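Folylpolyglutamate synthase protein FOLC (Mycobacterium tuberculosis, PDB 2VOS) binds ADP and divalent metal ions and probably catalyses the ATP-dependent addition of glutamate to dihydropteroate and to tetrahydrofolate and its polyglutamates. Local coordinates at residues Asp55-Gly58 with Ser59-Arg62; Arg80-Asp83 with Ala84-Ala88; Gln278-Leu282 with Gly283-Ser287. All coordinates share one frame; numbering follows the deposited sequence.

Contact 1. Residues Asp55-Gly58 with Ser59-Arg62; sequences DLLG and SPQR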
ATOM      1  N   ASP A  55      17.516  16.406 -12.562  1.00 44.19           N
ATOM      2  CA  ASP A  55      18.134  17.550 -13.252  1.00 45.79           C
ATOM      3  C   ASP A  55      18.273  17.375 -14.773  1.00 45.79           C
ATOM      4  O   ASP A  55      17.938  18.279 -15.542  1.00 46.83           O
ATOM      5  CB  ASP A  55      19.521  17.872 -12.700  1.00 46.64           C
ATOM      6  CG  ASP A  55      19.447  18.524 -11.392  1.00 52.96           C
ATOM      7  OD1 ASP A  55      18.301  18.626 -10.848  1.00 60.32           O
ATOM      8  OD2 ASP A  55      20.520  18.930 -10.893  1.00 57.65           O
ATOM      9  N   LEU A  56      18.831  16.252 -15.182  1.00 45.24           N
ATOM     10  CA  LEU A  56      18.971  15.941 -16.606  1.00 46.25           C
ATOM     11  C   LEU A  56      17.615  15.921 -17.327  1.00 45.99           C
ATOM     12  O   LEU A  56      17.530  16.244 -18.509  1.00 44.47           O
ATOM     13  CB  LEU A  56      19.623  14.556 -16.782  1.00 45.61           C
ATOM     14  CG  LEU A  56      21.129  14.482 -16.484  1.00 48.82           C
ATOM     15  CD1 LEU A  56      21.624  13.040 -16.658  1.00 52.00           C
ATOM     16  CD2 LEU A  56      21.887  15.422 -17.423  1.00 50.65           C
ATOM     17  N   LEU A  57      16.579  15.471 -16.625  1.00 45.68           N
ATOM     18  CA  LEU A  57      15.220  15.320 -17.230  1.00 45.62           C
ATOM     19  C   LEU A  57      14.530  16.656 -17.315  1.00 46.40           C
ATOM     20  O   LEU A  57      13.415  16.737 -17.848  1.00 48.15           O
ATOM     21  CB  LEU A  57      14.365  14.424 -16.354  1.00 45.84           C
ATOM     22  CG  LEU A  57      14.172  12.962 -16.765  1.00 46.96           C
ATOM     23  CD1 LEU A  57      14.962  12.566 -17.945  1.00 45.33           C
ATOM     24  CD2 LEU A  57      14.299  11.958 -15.649  1.00 47.12           C
ATOM     25  N   GLY A  58      15.117  17.702 -16.735  1.00 44.87           N
ATOM     26  CA  GLY A  58      14.410  18.963 -16.656  1.00 44.70           C
ATOM     27  C   GLY A  58      13.549  19.127 -15.394  1.00 44.82           C
ATOM     28  O   GLY A  58      12.673  20.006 -15.356  1.00 45.30           O
ATOM     29  N   SER A  59      13.791  18.331 -14.348  1.00 43.59           N
ATOM     30  CA  SER A  59      13.014  18.472 -13.074  1.00 43.06           C
ATOM     31  C   SER A  59      11.491  18.342 -13.263  1.00 41.74           C
ATOM     32  O   SER A  59      10.712  19.153 -12.756  1.00 42.36           O
ATOM     33  CB  SER A  59      13.364  19.784 -12.326  1.00 44.34           C
ATOM     34  OG  SER A  59      14.740  19.759 -11.948  1.00 45.59           O
ATOM     35  N   PRO A  60      11.053  17.299 -13.998  1.00 41.36           N
ATOM     36  CA  PRO A  60       9.625  17.101 -14.218  1.00 40.47           C
ATOM     37  C   PRO A  60       8.835  17.035 -12.902  1.00 41.07           C
ATOM     38  O   PRO A  60       7.653  17.450 -12.824  1.00 43.05           O
ATOM     39  CB  PRO A  60       9.594  15.769 -14.998  1.00 39.75           C
ATOM     40  CG  PRO A  60      10.901  15.025 -14.520  1.00 41.38           C
ATOM     41  CD  PRO A  60      11.863  16.192 -14.554  1.00 39.93           C
ATOM     42  N   GLN A  61       9.483  16.538 -11.845  1.00 41.77           N
ATOM     43  CA  GLN A  61       8.804  16.266 -10.576  1.00 40.84           C
ATOM     44  C   GLN A  61       8.568  17.565  -9.852  1.00 41.48           C
ATOM     45  O   GLN A  61       7.834  17.596  -8.858  1.00 43.62           O
ATOM     46  CB  GLN A  61       9.619  15.280  -9.708  1.00 40.98           C
ATOM     47  CG  GLN A  61      10.710  15.966  -8.812  1.00 38.38           C
ATOM     48  CD  GLN A  61      11.960  16.473  -9.564  1.00 41.43           C
ATOM     49  OE1 GLN A  61      12.038  16.389 -10.759  1.00 42.48           O
ATOM     50  NE2 GLN A  61      12.945  16.987  -8.823  1.00 36.80           N
ATOM     51  N   ARG A  62       9.072  18.667 -10.389  1.00 39.97           N
ATOM     52  CA  ARG A  62       8.723  19.972  -9.820  1.00 40.28           C
ATOM     53  C   ARG A  62       7.682  20.730 -10.649  1.00 40.38           C
ATOM     54  O   ARG A  62       7.372  21.891 -10.320  1.00 39.58           O
ATOM     55  CB  ARG A  62       9.995  20.839  -9.613  1.00 40.96           C
ATOM     56  CG  ARG A  62      10.929  20.156  -8.564  1.00 44.21           C
ATOM     57  CD  ARG A  62      12.027  21.056  -7.997  1.00 57.75           C
ATOM     58  NE  ARG A  62      12.882  20.239  -7.119  1.00 65.46           N
ATOM     59  CZ  ARG A  62      12.614  19.988  -5.838  1.00 67.86           C
ATOM     60  NH1 ARG A  62      13.427  19.215  -5.126  1.00 67.75           N
ATOM     61  NH2 ARG A  62      11.540  20.529  -5.275  1.00 67.61           N
TER
HETATM   62  O   HOH W   1      15.170  18.581  -9.633  1.00 43.70           O

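Contact 2. Residues Arg80-Asp83 with Ala84-Ala88; sequences RMVD and ALVTA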
ATOM      1  N   ARG A  80      -4.694   5.655  -3.075  1.00 21.71           N
ATOM      2  CA  ARG A  80      -5.822   5.439  -4.012  1.00 22.15           C
ATOM      3  C   ARG A  80      -7.100   6.215  -3.656  1.00 23.18           C
ATOM      4  O   ARG A  80      -7.836   6.596  -4.575  1.00 23.38           O
ATOM      5  CB  ARG A  80      -6.167   3.974  -4.135  1.00 22.13           C
ATOM      6  CG  ARG A  80      -4.915   3.170  -4.729  1.00 21.98           C
ATOM      7  CD  ARG A  80      -5.265   1.665  -4.789  1.00 23.86           C
ATOM      8  NE  ARG A  80      -6.295   1.341  -5.806  1.00 23.56           N
ATOM      9  CZ  ARG A  80      -6.041   1.010  -7.079  1.00 24.14           C
ATOM     10  NH1 ARG A  80      -4.799   0.958  -7.558  1.00 20.88           N
ATOM     11  NH2 ARG A  80      -7.043   0.734  -7.904  1.00 24.36           N
HETATM   12  N   MSE A  81      -7.351   6.431  -2.359  1.00 21.95           N
HETATM   13  CA  MSE A  81      -8.448   7.261  -1.875  1.00 23.59           C
HETATM   14  C   MSE A  81      -8.238   8.744  -2.241  1.00 23.68           C
HETATM   15  O   MSE A  81      -9.144   9.372  -2.763  1.00 25.11           O
HETATM   16  CB  MSE A  81      -8.591   7.141  -0.364  1.00 23.09           C
HETATM   17  CG  MSE A  81      -9.265   5.798  -0.008  1.00 24.95           C
HETATM   18 SE   MSE A  81      -8.989   5.532   1.903  1.00 28.32          SE
HETATM   19  CE  MSE A  81      -9.918   3.873   2.141  1.00 23.63           C
ATOM     20  N   VAL A  82      -7.052   9.276  -1.975  1.00 23.36           N
ATOM     21  CA  VAL A  82      -6.678  10.616  -2.443  1.00 24.29           C
ATOM     22  C   VAL A  82      -6.902  10.767  -3.936  1.00 25.14           C
ATOM     23  O   VAL A  82      -7.493  11.741  -4.367  1.00 26.82           O
ATOM     24  CB  VAL A  82      -5.181  10.919  -2.083  1.00 24.21           C
ATOM     25  CG1 VAL A  82      -4.650  12.177  -2.785  1.00 21.81           C
ATOM     26  CG2 VAL A  82      -4.997  10.983  -0.549  1.00 25.04           C
ATOM     27  N   ASP A  83      -6.417   9.818  -4.750  1.00 24.58           N
ATOM     28  CA  ASP A  83      -6.627   9.853  -6.191  1.00 24.33           C
ATOM     29  C   ASP A  83      -8.142   9.908  -6.509  1.00 24.46           C
ATOM     30  O   ASP A  83      -8.653  10.753  -7.305  1.00 25.00           O
ATOM     31  CB  ASP A  83      -5.977   8.586  -6.799  1.00 23.97           C
ATOM     32  CG  ASP A  83      -5.879   8.644  -8.318  1.00 28.45           C
ATOM     33  OD1 ASP A  83      -6.590   9.498  -8.918  1.00 28.51           O
ATOM     34  OD2 ASP A  83      -5.117   7.825  -8.915  1.00 27.76           O
ATOM     35  N   ALA A  84      -8.896   8.999  -5.916  1.00 24.25           N
ATOM     36  CA  ALA A  84     -10.332   8.988  -6.163  1.00 23.74           C
ATOM     37  C   ALA A  84     -11.006  10.348  -5.837  1.00 24.78           C
ATOM     38  O   ALA A  84     -11.859  10.824  -6.611  1.00 24.42           O
ATOM     39  CB  ALA A  84     -11.014   7.856  -5.336  1.00 24.14           C
ATOM     40  N   LEU A  85     -10.688  10.918  -4.667  1.00 23.96           N
ATOM     41  CA  LEU A  85     -11.264  12.208  -4.246  1.00 24.64           C
ATOM     42  C   LEU A  85     -10.840  13.350  -5.204  1.00 25.60           C
ATOM     43  O   LEU A  85     -11.673  14.146  -5.647  1.00 25.32           O
ATOM     44  CB  LEU A  85     -10.819  12.537  -2.813  1.00 24.12           C
ATOM     45  CG  LEU A  85     -11.414  11.661  -1.701  1.00 26.57           C
ATOM     46  CD1 LEU A  85     -10.631  11.943  -0.394  1.00 26.66           C
ATOM     47  CD2 LEU A  85     -12.923  11.982  -1.447  1.00 25.65           C
ATOM     48  N   VAL A  86      -9.557  13.434  -5.567  1.00 24.16           N
ATOM     49  CA  VAL A  86      -9.105  14.502  -6.446  1.00 25.20           C
ATOM     50  C   VAL A  86      -9.749  14.352  -7.845  1.00 25.94           C
ATOM     51  O   VAL A  86     -10.162  15.369  -8.527  1.00 26.05           O
ATOM     52  CB  VAL A  86      -7.563  14.525  -6.528  1.00 24.99           C
ATOM     53  CG1 VAL A  86      -7.079  15.468  -7.662  1.00 25.33           C
ATOM     54  CG2 VAL A  86      -6.988  14.860  -5.161  1.00 26.58           C
ATOM     55  N   THR A  87      -9.905  13.115  -8.281  1.00 23.84           N
ATOM     56  CA  THR A  87     -10.551  12.831  -9.566  1.00 25.92           C
ATOM     57  C   THR A  87     -12.067  13.207  -9.549  1.00 25.86           C
ATOM     58  O   THR A  87     -12.609  13.702 -10.539  1.00 27.45           O
ATOM     59  CB  THR A  87     -10.375  11.290  -9.912  1.00 25.14           C
ATOM     60  OG1 THR A  87      -8.952  11.015 -10.112  1.00 27.22           O
ATOM     61  CG2 THR A  87     -11.157  10.937 -11.175  1.00 26.35           C
ATOM     62  N   ALA A  88     -12.741  12.902  -8.452  1.00 27.12           N
ATOM     63  CA  ALA A  88     -14.164  13.286  -8.212  1.00 27.47           C
ATOM     64  C   ALA A  88     -14.315  14.829  -8.198  1.00 29.59           C
ATOM     65  O   ALA A  88     -15.415  15.364  -8.480  1.00 29.66           O
ATOM     66  CB  ALA A  88     -14.656  12.729  -6.850  1.00 26.95           C
TER

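Contact 3. Residues Gln278-Leu282 with Gly283-Ser287; sequences QLQGL and GGVYS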
ATOM      1  N   GLN A 278     -19.633   8.609   8.710  1.00 37.23           N
ATOM      2  CA  GLN A 278     -19.786  10.026   8.882  1.00 37.73           C
ATOM      3  C   GLN A 278     -18.435  10.551   9.348  1.00 38.08           C
ATOM      4  O   GLN A 278     -17.931  10.126  10.407  1.00 37.45           O
ATOM      5  CB  GLN A 278     -20.839  10.333   9.989  1.00 37.18           C
ATOM      6  CG  GLN A 278     -21.050  11.829  10.094  1.00 40.92           C
ATOM      7  CD  GLN A 278     -22.130  12.191  11.091  1.00 48.83           C
ATOM      8  OE1 GLN A 278     -22.020  11.867  12.291  1.00 48.23           O
ATOM      9  NE2 GLN A 278     -23.183  12.892  10.600  1.00 42.62           N
ATOM     10  N   LEU A 279     -17.851  11.469   8.575  1.00 38.31           N
ATOM     11  CA  LEU A 279     -16.491  11.941   8.843  1.00 38.72           C
ATOM     12  C   LEU A 279     -16.462  13.429   9.184  1.00 39.57           C
ATOM     13  O   LEU A 279     -17.040  14.248   8.469  1.00 39.40           O
ATOM     14  CB  LEU A 279     -15.614  11.691   7.618  1.00 38.20           C
ATOM     15  CG  LEU A 279     -15.515  10.243   7.087  1.00 40.66           C
ATOM     16  CD1 LEU A 279     -14.626  10.135   5.766  1.00 44.56           C
ATOM     17  CD2 LEU A 279     -14.947   9.287   8.134  1.00 36.70           C
ATOM     18  N   GLN A 280     -15.737  13.773  10.233  1.00 40.24           N
ATOM     19  CA  GLN A 280     -15.357  15.162  10.422  1.00 42.32           C
ATOM     20  C   GLN A 280     -14.010  15.452   9.736  1.00 42.10           C
ATOM     21  O   GLN A 280     -12.962  14.899  10.134  1.00 43.43           O
ATOM     22  CB  GLN A 280     -15.271  15.489  11.895  1.00 43.10           C
ATOM     23  CG  GLN A 280     -14.912  16.969  12.125  1.00 48.41           C
ATOM     24  CD  GLN A 280     -15.385  17.396  13.443  1.00 58.46           C
ATOM     25  OE1 GLN A 280     -16.540  17.152  13.798  1.00 61.27           O
ATOM     26  NE2 GLN A 280     -14.501  18.028  14.221  1.00 61.95           N
ATOM     27  N   GLY A 281     -14.050  16.238   8.669  1.00 41.08           N
ATOM     28  CA  GLY A 281     -12.856  16.644   7.964  1.00 41.47           C
ATOM     29  C   GLY A 281     -12.432  18.016   8.463  1.00 41.94           C
ATOM     30  O   GLY A 281     -13.062  18.593   9.401  1.00 41.45           O
ATOM     31  N   LEU A 282     -11.440  18.610   7.799  1.00 41.99           N
ATOM     32  CA  LEU A 282     -10.987  19.971   8.188  1.00 42.53           C
ATOM     33  C   LEU A 282     -12.052  21.072   7.943  1.00 43.34           C
ATOM     34  O   LEU A 282     -12.073  22.070   8.645  1.00 42.71           O
ATOM     35  CB  LEU A 282      -9.726  20.340   7.419  1.00 42.01           C
ATOM     36  CG  LEU A 282      -8.599  19.321   7.495  1.00 43.43           C
ATOM     37  CD1 LEU A 282      -7.462  19.860   6.720  1.00 44.03           C
ATOM     38  CD2 LEU A 282      -8.168  19.131   8.981  1.00 43.33           C
ATOM     39  N   GLY A 283     -12.883  20.909   6.914  1.00 43.49           N
ATOM     40  CA  GLY A 283     -13.900  21.877   6.565  1.00 43.54           C
ATOM     41  C   GLY A 283     -15.304  21.542   7.065  1.00 44.61           C
ATOM     42  O   GLY A 283     -16.257  22.271   6.772  1.00 45.39           O
ATOM     43  N   GLY A 284     -15.460  20.481   7.857  1.00 43.35           N
ATOM     44  CA  GLY A 284     -16.763  20.211   8.462  1.00 43.88           C
ATOM     45  C   GLY A 284     -17.163  18.737   8.428  1.00 44.03           C
ATOM     46  O   GLY A 284     -16.336  17.857   8.161  1.00 43.18           O
ATOM     47  N   VAL A 285     -18.439  18.464   8.668  1.00 43.00           N
ATOM     48  CA  VAL A 285     -18.924  17.106   8.708  1.00 43.60           C
ATOM     49  C   VAL A 285     -19.447  16.650   7.333  1.00 44.30           C
ATOM     50  O   VAL A 285     -20.250  17.329   6.701  1.00 44.33           O
ATOM     51  CB  VAL A 285     -20.037  16.979   9.749  1.00 44.41           C
ATOM     52  CG1 VAL A 285     -20.596  15.546   9.815  1.00 42.26           C
ATOM     53  CG2 VAL A 285     -19.514  17.437  11.112  1.00 45.41           C
ATOM     54  N   TYR A 286     -18.982  15.495   6.858  1.00 43.55           N
ATOM     55  CA  TYR A 286     -19.467  14.929   5.632  1.00 41.83           C
ATOM     56  C   TYR A 286     -20.200  13.639   6.000  1.00 41.85           C
ATOM     57  O   TYR A 286     -19.621  12.783   6.639  1.00 42.28           O
ATOM     58  CB  TYR A 286     -18.300  14.630   4.691  1.00 41.75           C
ATOM     59  CG  TYR A 286     -17.411  15.840   4.336  1.00 43.52           C
ATOM     60  CD1 TYR A 286     -17.583  16.555   3.148  1.00 47.63           C
ATOM     61  CD2 TYR A 286     -16.431  16.258   5.194  1.00 44.05           C
ATOM     62  CE1 TYR A 286     -16.765  17.678   2.832  1.00 50.91           C
ATOM     63  CE2 TYR A 286     -15.616  17.376   4.899  1.00 49.90           C
ATOM     64  CZ  TYR A 286     -15.772  18.061   3.700  1.00 51.24           C
ATOM     65  OH  TYR A 286     -14.922  19.129   3.400  1.00 58.44           O
ATOM     66  N   SER A 287     -21.459  13.485   5.570  1.00 42.02           N
ATOM     67  CA  SER A 287     -22.342  12.359   6.002  1.00 43.01           C
ATOM     68  C   SER A 287     -22.669  11.360   4.895  1.00 42.03           C
ATOM     69  O   SER A 287     -22.537  11.697   3.756  1.00 41.09           O
ATOM     70  CB  SER A 287     -23.666  12.936   6.505  1.00 43.19           C
ATOM     71  OG  SER A 287     -23.391  13.845   7.570  1.00 50.03           O
TER

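Contact 1. Residues Asp55-Gly58 with Ser59-Arg62
S59, G58 and P60 show how a chain can leave a helix and turn at once into a short 3-10 segment. G58 has a positive phi of 89°, a conformation that glycine adopts at little cost, and its N reaches back 3.1 Å to the O of D55. S59, also with positive phi, continues the bend and lends its carbonyl to the next turn: R62 N bonds S59 O at 2.9 Å, closing the segment 60-62.

The side chain of S59 is tied to the last helical turn through water. With chi1 at -63° its hydroxyl lies beside its own backbone N, and S59 OG stops 3.9 Å from D55 OD1. The gap is bridged by a water that binds S59 OG at 2.6 Å, donates weakly to D55 OD1 and accepts from Q61 NE2 at 2.9 Å. Q61 NE2 also bonds the carbonyl of V186, so the amide that anchors the water is itself fastened to a neighbouring loop.

P60 supplies the apolar half. P60 CD packs 3.6 Å from L57 CB, with P60 CG a little farther off. L57 then leans on I127 and L130 of helix 117-140, while P60 packs on M54 and A164.

The whole is a Schellman motif, the helix C-terminal signature in which a residue of positive phi, here G58, ends the helix and two main-chain N-H groups bond back to carbonyls of the last turn; it closes helix 48-56 on the way to strand 66-70.

Contact 2. Residues Arg80-Asp83 with Ala84-Ala88
D83 and T87, one turn apart, meet through both main-chain and side-chain atoms. The framework is a run of four backbone bonds, from A84 N to R80 O, L85 N to M81 O, V86 N to V82 O and T87 N to D83 O, the regular i to i+4 pattern of an alpha helix. They are uniform in length, the last being 2.8 Å between T87 N and D83 O.

The second kind is polar and involves the threonine hydroxyl. T87 OG1, beside its own backbone N at chi1 -65°, drops back over the preceding turn, 2.8 Å from D83 O. With CG anti to the backbone N (chi1 -168°), D83 OD1 comes to 3.1 Å from the same T87 OG1. The single hydroxyl proton can serve either acceptor, and the choice is not settled; T87 OG1 also has a weak hydrogen bond with T93 OG1. The carboxylate of D83 has firmer outside ties, OD1 to T93 OG1 and OD2 in a salt bridge to R95.

The third kind is apolar, V82 CG1 with V86 CG2 at a loose 4.3 Å. Two side-chain carbons also lie against carbonyl oxygens one turn back: V86 CG2 is 3.3 Å from V82 O, and L85 CG is 3.4 Å from M81 O.

All this belongs to helix 75-88, whose first residues K75, T76 and S77, with N73 and G74 just before them, bind ADP, as in a P-loop. V82 and V86 pack on V172 and V170 of strand 170-174, selenomethionine M81 with V82 meets helix 296-312, and D83 faces strand 93-96.

Contact 3. Residues Gln278-Leu282 with Gly283-Ser287
Q278 and S287 pair across a hairpin, midway along its strands, and the glutamine chain maps much of the contact. From CB it runs out extended, CG anti to the backbone N at chi1 -176°. Q278 CG meets V285 CG1 at 3.8 Å, lying athwart the valine as well as near the carbonyl oxygen of Y286. CD follows over the same methyl, Q278 CD being 3.9 Å from V285 CG1. At the tip the amide divides its labour: Q278 NE2 donates to S287 OG at 3.2 Å, almost straight at 174° and with the hydroxyl in the amide plane, while OE1 turns to R267 on the adjoining strand 264-271. A polar partner at each end thus fixes the rotation of the amide.

The backbones are joined by a ladder of bonds. L279 and Y286 form a hydrogen-bonded pair, L279 N giving to Y286 O at 2.9 Å and Y286 N to L279 O at 2.8 Å. Q280 and V285 are a non-hydrogen-bonded pair on the side of the sheet away from L279 and Y286. The Y286 ring meets L279 O at its edge, in plane, and its hydroxyl goes on to E310 and L321 N.

At the closed end G281 N bonds G284 O at 2.8 Å, and the carboxylate of E310 receives the N-H groups of both L282 and G283. The result is an antiparallel beta hairpin closed by a type I turn from G281 to G284, joining the middle strand, 274-281, of a three-stranded sheet to one edge strand, 284-291, in the Mur ligase middle domain.

Of contacts 2 and 3, contact 2 lies nearer the nucleotide, the side chain of R80 being about 7 Å from the bound ADP. Contact 3 stands further off, with the side chain of L279 about 13 Å from ADP, yet the two are linked by helix 296-312: M81 of contact 2 touches N301, an ADP-binding residue, and A305, while L279 and Y286 of contact 3 rest on L306 of the same helix. Their centres are about 16 Å apart. Contact 1 lies at the surface, away from the annotated sites, with its centre about 25 Å from that of contact 2 and about 37 Å from that of contact 3.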